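Local coordinates for protein YcaO (Methanopyrus kandleri, PDB 6CIB) that binds ADP and magnesium and, as a member of the YcaO family, probably uses ATP in thioamidation of a peptide backbone, at residues E131-W136 with V335-E340; V166-W171 with E356-E361. One frame throughout, in Å; residues are numbered along the deposited sequence.

Contact 1 (E131-W136 with V335-E340); sequences EVFHPW and VDLTLE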
loop_
_atom_site.group_PDB
_atom_site.type_symbol
_atom_site.label_atom_id
_atom_site.label_comp_id
_atom_site.label_asym_id
_atom_site.label_seq_id
_atom_site.Cartn_x
_atom_site.Cartn_y
_atom_site.Cartn_z
ATOM N N GLU A 131 -12.409 10.967 -2.703
ATOM C CA GLU A 131 -11.544 10.395 -1.682
ATOM C C GLU A 131 -11.876 8.929 -1.397
ATOM O O GLU A 131 -11.301 8.322 -0.492
ATOM C CB GLU A 131 -11.623 11.222 -0.391
ATOM C CG GLU A 131 -11.000 12.606 -0.472
ATOM C CD GLU A 131 -9.542 12.581 -0.891
ATOM O OE1 GLU A 131 -8.773 11.728 -0.389
ATOM O OE2 GLU A 131 -9.162 13.423 -1.723
ATOM N N VAL A 132 -12.797 8.363 -2.173
ATOM C CA VAL A 132 -13.199 6.977 -1.990
ATOM C C VAL A 132 -12.943 6.184 -3.276
ATOM O O VAL A 132 -12.261 5.148 -3.261
ATOM C CB VAL A 132 -14.684 6.870 -1.553
ATOM C CG1 VAL A 132 -15.129 5.418 -1.472
ATOM C CG2 VAL A 132 -14.905 7.540 -0.206
ATOM N N PHE A 133 -13.487 6.691 -4.383
ATOM C CA PHE A 133 -13.509 5.968 -5.643
ATOM C C PHE A 133 -12.284 6.223 -6.503
ATOM O O PHE A 133 -11.528 7.173 -6.264
ATOM C CB PHE A 133 -14.790 6.300 -6.433
ATOM C CG PHE A 133 -16.070 5.916 -5.729
ATOM C CD1 PHE A 133 -16.332 4.586 -5.374
ATOM C CD2 PHE A 133 -17.031 6.887 -5.440
ATOM C CE1 PHE A 133 -17.515 4.236 -4.733
ATOM C CE2 PHE A 133 -18.219 6.543 -4.811
ATOM C CZ PHE A 133 -18.461 5.216 -4.457
ATOM N N HIS A 134 -12.096 5.349 -7.492
ATOM C CA HIS A 134 -11.085 5.499 -8.531
ATOM C C HIS A 134 -11.531 4.713 -9.768
ATOM O O HIS A 134 -11.803 3.521 -9.652
ATOM C CB HIS A 134 -9.712 5.005 -8.062
ATOM C CG HIS A 134 -8.627 5.227 -9.063
ATOM N ND1 HIS A 134 -8.161 6.486 -9.383
ATOM C CD2 HIS A 134 -7.933 4.359 -9.839
ATOM C CE1 HIS A 134 -7.217 6.380 -10.304
ATOM N NE2 HIS A 134 -7.063 5.101 -10.598
ATOM N N PRO A 135 -11.611 5.374 -10.947
ATOM C CA PRO A 135 -11.307 6.797 -11.164
ATOM C C PRO A 135 -12.501 7.724 -10.922
ATOM O O PRO A 135 -13.635 7.383 -11.275
ATOM C CB PRO A 135 -10.886 6.845 -12.640
ATOM C CG PRO A 135 -11.554 5.667 -13.280
ATOM C CD PRO A 135 -12.003 4.705 -12.207
ATOM N N TRP A 136 -12.233 8.876 -10.309
ATOM C CA TRP A 136 -13.215 9.942 -10.170
ATOM C C TRP A 136 -12.587 11.226 -10.711
ATOM O O TRP A 136 -11.510 11.644 -10.256
ATOM C CB TRP A 136 -13.649 10.097 -8.714
ATOM C CG TRP A 136 -14.786 11.043 -8.541
ATOM C CD1 TRP A 136 -14.722 12.413 -8.513
ATOM C CD2 TRP A 136 -16.166 10.703 -8.393
ATOM N NE1 TRP A 136 -15.977 12.942 -8.347
ATOM C CE2 TRP A 136 -16.883 11.918 -8.272
ATOM C CE3 TRP A 136 -16.871 9.490 -8.345
ATOM C CZ2 TRP A 136 -18.275 11.954 -8.107
ATOM C CZ3 TRP A 136 -18.252 9.524 -8.174
ATOM C CH2 TRP A 136 -18.940 10.749 -8.059
ATOM N N VAL A 335 -14.208 3.377 4.862
ATOM C CA VAL A 335 -15.373 3.333 3.979
ATOM C C VAL A 335 -15.507 1.926 3.403
ATOM O O VAL A 335 -14.579 1.408 2.780
ATOM C CB VAL A 335 -15.280 4.383 2.836
ATOM C CG1 VAL A 335 -16.482 4.292 1.900
ATOM C CG2 VAL A 335 -15.145 5.796 3.393
ATOM N N ASP A 336 -16.665 1.316 3.622
ATOM C CA ASP A 336 -16.973 -0.020 3.116
ATOM C C ASP A 336 -17.172 0.014 1.596
ATOM O O ASP A 336 -17.990 0.787 1.092
ATOM C CB ASP A 336 -18.241 -0.536 3.807
ATOM C CG ASP A 336 -18.455 -2.034 3.631
ATOM O OD1 ASP A 336 -17.775 -2.684 2.809
ATOM O OD2 ASP A 336 -19.332 -2.577 4.330
ATOM N N LEU A 337 -16.417 -0.823 0.875
ATOM C CA LEU A 337 -16.533 -0.918 -0.588
ATOM C C LEU A 337 -16.881 -2.319 -1.104
ATOM O O LEU A 337 -16.795 -2.581 -2.308
ATOM C CB LEU A 337 -15.263 -0.377 -1.276
ATOM C CG LEU A 337 -15.059 1.149 -1.263
ATOM C CD1 LEU A 337 -13.700 1.529 -1.831
ATOM C CD2 LEU A 337 -16.167 1.869 -2.017
ATOM N N THR A 338 -17.266 -3.204 -0.190
ATOM C CA THR A 338 -17.730 -4.553 -0.506
ATOM C C THR A 338 -18.818 -4.491 -1.582
ATOM O O THR A 338 -19.808 -3.792 -1.430
ATOM C CB THR A 338 -18.263 -5.251 0.766
ATOM O OG1 THR A 338 -17.254 -5.201 1.790
ATOM C CG2 THR A 338 -18.656 -6.712 0.497
ATOM N N LEU A 339 -18.592 -5.184 -2.689
ATOM C CA LEU A 339 -19.611 -5.319 -3.728
ATOM C C LEU A 339 -20.662 -6.316 -3.264
ATOM O O LEU A 339 -20.329 -7.316 -2.638
ATOM C CB LEU A 339 -18.988 -5.760 -5.059
ATOM C CG LEU A 339 -18.240 -4.705 -5.879
ATOM C CD1 LEU A 339 -17.185 -5.360 -6.756
ATOM C CD2 LEU A 339 -19.200 -3.875 -6.718
ATOM N N GLU A 340 -21.928 -6.016 -3.546
ATOM C CA GLU A 340 -23.050 -6.889 -3.177
ATOM C C GLU A 340 -22.932 -8.285 -3.807
ATOM O O GLU A 340 -23.046 -9.288 -3.103
ATOM C CB GLU A 340 -24.394 -6.237 -3.540
ATOM C CG GLU A 340 -24.667 -4.914 -2.826
ATOM C CD GLU A 340 -25.888 -4.165 -3.354
ATOM O OE1 GLU A 340 -26.262 -4.337 -4.539
ATOM O OE2 GLU A 340 -26.475 -3.384 -2.575
#
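Asp336 OD1 takes two bonds from Thr338 at the end of the strand whose Val335, with Leu337 just beyond the strand, packs against Val132. The hydroxyl OG1 of Thr338 donates to the syn lone pair of OD1 at 2.8 Å, while Thr338 N reaches the same OD1 on the anti side, tilted 33° out of the carboxylate plane. This Asx turn lies at the end of strand 332-336, the middle strand of a five-stranded antiparallel sheet; Val335 and Leu337 point toward loop 131-136, which follows edge strand 124-128. The contact itself is wholly apolar and buried. A chi1 of 175° carries Val132 CG1 opposite its own N and out toward the second segment, 3.8 Å from Val335 CG1 as the two valines meet tip to tip and 3.7 Å from Leu337 CD2. Val114 of strand 113-118 touches both valines and Phe133, joining them in one small core. The side chain of Leu337 also lies about 4 Å from that of Leu148, a residue of the magnesium site. Its CD2 approaches Phe133 CE1 obliquely at 3.8 Å, while Val132 CG1 sits over the centre of the Phe133 ring, 4.1 Å above its plane.

Contact 2 (V166-W171 with E356-E361); sequences VERDSW and EYVIDE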
loop_
_atom_site.group_PDB
_atom_site.type_symbol
_atom_site.label_atom_id
_atom_site.label_comp_id
_atom_site.label_asym_id
_atom_site.label_seq_id
_atom_site.Cartn_x
_atom_site.Cartn_y
_atom_site.Cartn_z
ATOM N N VAL A 166 0.223 4.528 6.388
ATOM C CA VAL A 166 1.413 4.820 7.210
ATOM C C VAL A 166 2.677 4.770 6.346
ATOM O O VAL A 166 3.529 5.658 6.431
ATOM C CB VAL A 166 1.523 3.869 8.426
ATOM C CG1 VAL A 166 2.808 4.110 9.219
ATOM C CG2 VAL A 166 0.314 4.048 9.331
ATOM N N GLU A 167 2.761 3.747 5.499
ATOM C CA GLU A 167 3.875 3.550 4.577
ATOM C C GLU A 167 4.104 4.772 3.677
ATOM O O GLU A 167 5.231 5.278 3.574
ATOM C CB GLU A 167 3.611 2.287 3.753
ATOM C CG GLU A 167 4.606 1.998 2.653
ATOM C CD GLU A 167 4.071 0.984 1.662
ATOM O OE1 GLU A 167 3.863 -0.186 2.051
ATOM O OE2 GLU A 167 3.866 1.354 0.491
ATOM N N ARG A 168 3.033 5.252 3.052
ATOM C CA ARG A 168 3.128 6.411 2.158
ATOM C C ARG A 168 3.326 7.724 2.916
ATOM O O ARG A 168 3.914 8.657 2.377
ATOM C CB ARG A 168 1.926 6.489 1.211
ATOM C CG ARG A 168 1.623 5.177 0.505
ATOM C CD ARG A 168 2.285 5.048 -0.843
ATOM N NE ARG A 168 2.257 3.669 -1.337
ATOM C CZ ARG A 168 1.209 3.063 -1.897
ATOM N NH1 ARG A 168 0.029 3.677 -2.026
ATOM N NH2 ARG A 168 1.337 1.806 -2.308
ATOM N N ASP A 169 2.845 7.786 4.161
ATOM C CA ASP A 169 3.119 8.930 5.047
ATOM C C ASP A 169 4.621 9.055 5.323
ATOM O O ASP A 169 5.180 10.155 5.186
ATOM C CB ASP A 169 2.312 8.846 6.356
ATOM C CG ASP A 169 2.549 10.050 7.272
ATOM O OD1 ASP A 169 1.956 11.128 7.047
ATOM O OD2 ASP A 169 3.336 9.907 8.225
ATOM N N SER A 170 5.258 7.936 5.692
ATOM C CA SER A 170 6.713 7.867 5.898
ATOM C C SER A 170 7.498 8.245 4.646
ATOM O O SER A 170 8.403 9.076 4.711
ATOM C CB SER A 170 7.143 6.473 6.357
ATOM O OG SER A 170 6.810 6.244 7.709
ATOM N N TRP A 171 7.143 7.630 3.516
ATOM C CA TRP A 171 7.771 7.918 2.231
ATOM C C TRP A 171 7.597 9.396 1.841
ATOM O O TRP A 171 8.558 10.029 1.397
ATOM C CB TRP A 171 7.247 6.947 1.159
ATOM C CG TRP A 171 7.851 7.085 -0.208
ATOM C CD1 TRP A 171 9.039 7.681 -0.537
ATOM C CD2 TRP A 171 7.308 6.575 -1.435
ATOM N NE1 TRP A 171 9.254 7.602 -1.889
ATOM C CE2 TRP A 171 8.210 6.932 -2.470
ATOM C CE3 TRP A 171 6.140 5.867 -1.766
ATOM C CZ2 TRP A 171 7.985 6.600 -3.817
ATOM C CZ3 TRP A 171 5.911 5.540 -3.106
ATOM C CH2 TRP A 171 6.839 5.901 -4.114
ATOM N N GLU A 356 0.262 12.406 1.730
ATOM C CA GLU A 356 0.217 11.665 0.478
ATOM C C GLU A 356 0.986 12.429 -0.613
ATOM O O GLU A 356 0.679 12.325 -1.805
ATOM C CB GLU A 356 -1.233 11.346 0.087
ATOM C CG GLU A 356 -1.934 10.396 1.060
ATOM C CD GLU A 356 -3.397 10.154 0.747
ATOM O OE1 GLU A 356 -4.086 11.068 0.240
ATOM O OE2 GLU A 356 -3.877 9.037 1.041
ATOM N N TYR A 357 2.015 13.157 -0.170
ATOM C CA TYR A 357 2.908 13.956 -1.020
ATOM C C TYR A 357 3.488 13.193 -2.218
ATOM O O TYR A 357 3.588 13.753 -3.319
ATOM C CB TYR A 357 4.032 14.573 -0.170
ATOM C CG TYR A 357 4.979 15.485 -0.924
ATOM C CD1 TYR A 357 4.594 16.790 -1.278
ATOM C CD2 TYR A 357 6.271 15.057 -1.268
ATOM C CE1 TYR A 357 5.464 17.634 -1.966
ATOM C CE2 TYR A 357 7.143 15.891 -1.957
ATOM C CZ TYR A 357 6.734 17.177 -2.298
ATOM O OH TYR A 357 7.587 18.012 -2.981
ATOM N N VAL A 358 3.853 11.927 -1.997
ATOM C CA VAL A 358 4.382 11.045 -3.062
ATOM C C VAL A 358 3.364 10.727 -4.171
ATOM O O VAL A 358 3.750 10.350 -5.281
ATOM C CB VAL A 358 5.002 9.725 -2.509
ATOM C CG1 VAL A 358 6.267 10.008 -1.722
ATOM C CG2 VAL A 358 4.012 8.932 -1.664
ATOM N N ILE A 359 2.077 10.864 -3.857
ATOM C CA ILE A 359 1.000 10.687 -4.834
ATOM C C ILE A 359 0.659 12.017 -5.525
ATOM O O ILE A 359 0.547 12.072 -6.745
ATOM C CB ILE A 359 -0.250 10.018 -4.202
ATOM C CG1 ILE A 359 0.099 8.602 -3.724
ATOM C CG2 ILE A 359 -1.416 9.960 -5.192
ATOM C CD1 ILE A 359 -0.758 8.105 -2.585
ATOM N N ASP A 360 0.507 13.077 -4.737
ATOM C CA ASP A 360 0.191 14.413 -5.244
ATOM C C ASP A 360 0.838 15.454 -4.335
ATOM O O ASP A 360 0.672 15.401 -3.106
ATOM C CB ASP A 360 -1.329 14.628 -5.281
ATOM C CG ASP A 360 -1.744 15.828 -6.134
ATOM O OD1 ASP A 360 -1.204 16.946 -5.958
ATOM O OD2 ASP A 360 -2.644 15.644 -6.979
ATOM N N GLU A 361 1.547 16.409 -4.942
ATOM C CA GLU A 361 2.248 17.467 -4.197
ATOM C C GLU A 361 1.322 18.313 -3.329
ATOM O O GLU A 361 1.749 18.834 -2.298
ATOM C CB GLU A 361 3.074 18.353 -5.132
ATOM C CG GLU A 361 4.444 17.763 -5.443
ATOM C CD GLU A 361 5.233 18.537 -6.489
ATOM O OE1 GLU A 361 4.918 19.718 -6.763
ATOM O OE2 GLU A 361 6.187 17.945 -7.041
#
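Arg168 and Trp171, about one turn apart on helix 154-177, receive the single valine Val358 from the loop that follows strand 346-351. Along the helix, Val166 comes first, packing on Val213 and Val218; Glu167 follows, packing on Phe235 and Ala237, and its OE2 forms a weak, bent salt bridge with Arg168 NE at 3.4 Å. Arg168 meets the loop through the base of its side chain, CB lying 4.3 Å from Val358 CG2, whereas the rest of the side chain reaches to about 6 Å from the bound ADP and lies near Glu164, a magnesium ligand in another structure of this protein. Its carbonyl O, 4.1 Å from Val358 CG2, also accepts from Ser172 OG, and the same hydroxyl bonds Val358 N, tying the loop backbone to the helix. Asp169 points away from Val358, yet its OD1 takes both Arg212 and Ser355 N, holding the loop backbone just ahead of Glu356. Trp171 carries the main contact. CG lies opposite the backbone N (chi1 -177°), and a chi2 of 20° turns one face of the indole to Val358: CG1 stands 3.5 Å from the centroid of the five-membered ring, only 7° off the normal, a CH-pi contact, while Val358 CG2 lies 3.7 Å from Trp171 CE3 on the six-membered ring. With an alanine here, Val358 CG1 would probably lose its aromatic floor and Glu175 OE2 the indole N-H that it accepts. In the loop, Glu356 O takes both Ile359 N and Asp360 N, forming the tight turn that presents Val358. The helix thus joins this loop to strands 217-224 and 233-238, with Ser170 on Val218, and Trp171 on Met233 and stacked with Phe235.

How the contacts relate
Contact 1 is buried throughout, whereas contact 2 involves partly exposed residues. The former joins a loop to a sheet strand through aliphatic methyls and a phenyl ring; the latter joins a loop to a long helix, with an aromatic face and a serine hydroxyl added to the packing. Strand 346-351 connects them, pairing with strand 332-336 of contact 1 and leading into the loop of contact 2. Its Arg350 forms salt bridges with Glu131 and Glu356, one from a segment of each contact, although the contact centres lie about 20 Å apart. Contact 2 comes closer to the nucleotide, the Arg168 side chain reaching about 6 Å from ADP against about 11 Å for Leu337.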